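Transcriptional regulator (Mesorhizobium loti, PDB 3BHQ) probably binds DNA at cis-regulatory sites as a transcription factor of the TetR family. Local coordinates at residues K28-T33 and T54-L59. Numbering follows the deposited sequence.
Sequences KGYDGT and TDKETL. With EDO (1,2-ethanediol), chain H; EDO (1,2-ethanediol), chain E.
Tyr-30, in the loop after helix 9-28, lies with one ring face against the long side chain of Lys-56. Its CG stands anti to the backbone N (chi1 -177°), which carries the ring across to the start of helix 56-83. Lys-56 CE sits over the centre of that face, 3.6 Å from the Tyr-30 ring centroid, in a CH-pi contact, while Lys-56 CG lies on the same side of the ring, nearest Tyr-30 CE1. Lys-56 NZ lies over the same face, 4.5 Å from the Tyr-30 ring centroid, in a cation-pi interaction. The chain of Lys-56 is otherwise extended, and its single bend at chi3 (65°) turns the ammonium group to the loop backbone, where Lys-56 NZ donates to Tyr-30 O at 2.8 Å. At the far end of the ring, Tyr-30 OH hydrogen-bonds in the ring plane to O2 of an ethanediol (chain H) at 2.6 Å and packs beside Glu-57 CB. Within the TetR-type N-terminal domain, the contact ties the loop ahead of the predicted helix-turn-helix to the start of the helix that follows it; the loop makes a type I turn from Tyr-30 to Thr-33, and the helix is capped by Asp-55 OD1 accepting from Thr-58 N (2.8 Å). Asp-31 joins the lysine indirectly: one water donates to Asp-31 OD1 and accepts from Lys-56 NZ, while the same carboxylate oxygen forms a salt bridge with Arg-121. At the end of the turn, Thr-33 O takes a second bond from Lys-56 NZ, at 2.9 Å with the donor tilted 30° from the carbonyl plane. Replacing Lys-56 with a methionine would probably leave both carbonyls without their shared donor, the water without its lysine partner and the tyrosine face without its cation. The Thr-33 side chain packs on Ala-24, Phe-25 and Ile-38.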
ATOM      1  N   LYS A  28     -15.142 -12.665   9.930  1.00 26.55           N
ATOM      2  CA  LYS A  28     -15.163 -12.476  11.377  1.00 28.05           C
ATOM      3  C   LYS A  28     -13.888 -11.935  11.984  1.00 26.52           C
ATOM      4  O   LYS A  28     -13.905 -11.549  13.160  1.00 30.91           O
ATOM      5  CB  LYS A  28     -15.426 -13.837  12.032  1.00 30.23           C
ATOM      6  CG  LYS A  28     -16.650 -14.596  11.523  1.00 35.18           C
ATOM      7  CD  LYS A  28     -17.925 -13.897  11.881  1.00 41.17           C
ATOM      8  CE  LYS A  28     -19.146 -14.764  11.534  1.00 43.20           C
ATOM      9  NZ  LYS A  28     -19.294 -14.977  10.045  1.00 48.67           N
ATOM     10  N   GLY A  29     -12.788 -11.970  11.226  1.00 26.18           N
ATOM     11  CA  GLY A  29     -11.469 -11.660  11.767  1.00 26.91           C
ATOM     12  C   GLY A  29     -10.957 -12.867  12.532  1.00 26.95           C
ATOM     13  O   GLY A  29     -11.693 -13.822  12.835  1.00 27.63           O
ATOM     14  N   TYR A  30      -9.676 -12.831  12.859  1.00 26.00           N
ATOM     15  CA  TYR A  30      -9.032 -13.918  13.589  1.00 24.71           C
ATOM     16  C   TYR A  30      -9.701 -14.237  14.927  1.00 26.69           C
ATOM     17  O   TYR A  30     -10.028 -15.398  15.192  1.00 26.36           O
ATOM     18  CB  TYR A  30      -7.568 -13.550  13.784  1.00 26.01           C
ATOM     19  CG  TYR A  30      -6.732 -14.575  14.444  1.00 26.33           C
ATOM     20  CD1 TYR A  30      -6.273 -15.679  13.715  1.00 26.59           C
ATOM     21  CD2 TYR A  30      -6.364 -14.454  15.784  1.00 26.42           C
ATOM     22  CE1 TYR A  30      -5.483 -16.639  14.304  1.00 27.16           C
ATOM     23  CE2 TYR A  30      -5.553 -15.406  16.390  1.00 28.61           C
ATOM     24  CZ  TYR A  30      -5.119 -16.511  15.624  1.00 21.88           C
ATOM     25  OH  TYR A  30      -4.316 -17.453  16.187  1.00 30.06           O
ATOM     26  N   ASP A  31      -9.976 -13.207  15.734  1.00 26.61           N
ATOM     27  CA  ASP A  31     -10.592 -13.417  17.055  1.00 27.94           C
ATOM     28  C   ASP A  31     -12.048 -13.801  17.004  1.00 27.03           C
ATOM     29  O   ASP A  31     -12.546 -14.329  17.981  1.00 31.60           O
ATOM     30  CB  ASP A  31     -10.486 -12.171  17.955  1.00 28.95           C
ATOM     31  CG  ASP A  31      -9.092 -11.909  18.436  1.00 36.17           C
ATOM     32  OD1 ASP A  31      -8.310 -12.878  18.579  1.00 35.76           O
ATOM     33  OD2 ASP A  31      -8.798 -10.722  18.721  1.00 39.16           O
ATOM     34  N   GLY A  32     -12.714 -13.544  15.884  1.00 25.57           N
ATOM     35  CA  GLY A  32     -14.143 -13.821  15.737  1.00 28.08           C
ATOM     36  C   GLY A  32     -14.500 -15.216  15.269  1.00 28.79           C
ATOM     37  O   GLY A  32     -15.686 -15.525  15.155  1.00 29.45           O
ATOM     38  N   THR A  33     -13.496 -16.034  14.954  1.00 26.23           N
ATOM     39  CA  THR A  33     -13.737 -17.414  14.509  1.00 25.86           C
ATOM     40  C   THR A  33     -12.888 -18.376  15.314  1.00 27.09           C
ATOM     41  O   THR A  33     -12.145 -17.979  16.213  1.00 27.12           O
ATOM     42  CB  THR A  33     -13.567 -17.572  12.965  1.00 27.08           C
ATOM     43  OG1 THR A  33     -14.069 -18.859  12.546  1.00 27.72           O
ATOM     44  CG2 THR A  33     -12.118 -17.424  12.530  1.00 22.07           C
ATOM     45  N   THR A  54      -3.060 -27.849  13.243  1.00 19.19           N
ATOM     46  CA  THR A  54      -2.550 -27.564  14.604  1.00 18.61           C
ATOM     47  C   THR A  54      -3.287 -26.495  15.412  1.00 21.25           C
ATOM     48  O   THR A  54      -3.702 -26.769  16.550  1.00 21.79           O
ATOM     49  CB  THR A  54      -1.030 -27.254  14.569  1.00 21.73           C
ATOM     50  OG1 THR A  54      -0.372 -28.479  14.259  1.00 21.86           O
ATOM     51  CG2 THR A  54      -0.483 -26.744  15.955  1.00 20.81           C
ATOM     52  N   ASP A  55      -3.343 -25.291  14.880  1.00 18.42           N
ATOM     53  CA  ASP A  55      -3.997 -24.192  15.576  1.00 20.20           C
ATOM     54  C   ASP A  55      -4.449 -23.126  14.611  1.00 19.47           C
ATOM     55  O   ASP A  55      -4.133 -23.182  13.426  1.00 20.03           O
ATOM     56  CB  ASP A  55      -3.118 -23.661  16.740  1.00 19.35           C
ATOM     57  CG  ASP A  55      -1.780 -23.108  16.307  1.00 24.22           C
ATOM     58  OD1 ASP A  55      -1.604 -22.643  15.150  1.00 21.67           O
ATOM     59  OD2 ASP A  55      -0.885 -23.094  17.194  1.00 26.76           O
ATOM     60  N   LYS A  56      -5.207 -22.158  15.130  1.00 21.19           N
ATOM     61  CA  LYS A  56      -5.801 -21.127  14.325  1.00 19.20           C
ATOM     62  C   LYS A  56      -4.733 -20.245  13.657  1.00 18.56           C
ATOM     63  O   LYS A  56      -4.892 -19.827  12.495  1.00 20.80           O
ATOM     64  CB  LYS A  56      -6.780 -20.321  15.183  1.00 20.55           C
ATOM     65  CG  LYS A  56      -7.761 -19.506  14.407  1.00 24.51           C
ATOM     66  CD  LYS A  56      -8.876 -18.920  15.285  1.00 23.82           C
ATOM     67  CE  LYS A  56      -8.370 -17.918  16.301  1.00 27.09           C
ATOM     68  NZ  LYS A  56      -9.481 -17.355  17.125  1.00 25.68           N
ATOM     69  N   GLU A  57      -3.618 -20.018  14.357  1.00 21.03           N
ATOM     70  CA  GLU A  57      -2.520 -19.205  13.810  1.00 20.62           C
ATOM     71  C   GLU A  57      -1.873 -19.882  12.591  1.00 18.93           C
ATOM     72  O   GLU A  57      -1.593 -19.231  11.581  1.00 19.97           O
ATOM     73  CB  GLU A  57      -1.456 -18.937  14.893  1.00 21.11           C
ATOM     74  CG  GLU A  57      -0.231 -18.163  14.437  1.00 22.35           C
ATOM     75  CD  GLU A  57       0.651 -17.697  15.591  1.00 22.89           C
ATOM     76  OE1 GLU A  57       0.629 -18.341  16.681  1.00 28.36           O
ATOM     77  OE2 GLU A  57       1.383 -16.722  15.383  1.00 22.51           O
ATOM     78  N   THR A  58      -1.585 -21.164  12.734  1.00 19.76           N
ATOM     79  CA  THR A  58      -1.034 -21.991  11.659  1.00 18.22           C
ATOM     80  C   THR A  58      -1.958 -22.033  10.454  1.00 18.98           C
ATOM     81  O   THR A  58      -1.514 -21.858   9.301  1.00 20.86           O
ATOM     82  CB  THR A  58      -0.677 -23.395  12.190  1.00 20.88           C
ATOM     83  OG1 THR A  58       0.231 -23.282  13.298  1.00 21.58           O
ATOM     84  CG2 THR A  58      -0.053 -24.268  11.081  1.00 18.95           C
ATOM     85  N   LEU A  59      -3.255 -22.227  10.708  1.00 17.78           N
ATOM     86  CA  LEU A  59      -4.237 -22.267   9.645  1.00 18.93           C
ATOM     87  C   LEU A  59      -4.306 -20.920   8.887  1.00 19.74           C
ATOM     88  O   LEU A  59      -4.390 -20.912   7.666  1.00 19.03           O
ATOM     89  CB  LEU A  59      -5.597 -22.658  10.222  1.00 19.56           C
ATOM     90  CG  LEU A  59      -6.787 -22.765   9.255  1.00 20.65           C
ATOM     91  CD1 LEU A  59      -6.504 -23.532   7.960  1.00 19.64           C
ATOM     92  CD2 LEU A  59      -8.034 -23.375   9.946  1.00 22.26           C
TER
HETATM   93  C1  EDO H 216      -1.664 -15.075  17.870  1.00 45.17           C
HETATM   94  O1  EDO H 216      -1.986 -14.059  18.824  1.00 44.70           O
HETATM   95  C2  EDO H 216      -1.915 -16.446  18.486  1.00 50.26           C
HETATM   96  O2  EDO H 216      -3.326 -16.721  18.507  1.00 46.56           O
HETATM   97  C1  EDO E 213     -18.157 -16.728   7.063  1.00 46.80           C
HETATM   98  O1  EDO E 213     -18.902 -17.125   5.905  1.00 57.40           O
HETATM   99  C2  EDO E 213     -17.927 -17.912   7.990  1.00 40.84           C
HETATM  100  O2  EDO E 213     -17.908 -17.522   9.364  1.00 32.73           O
HETATM  101  O   HOH W   1      -8.550 -15.612  19.096  1.00 33.62           O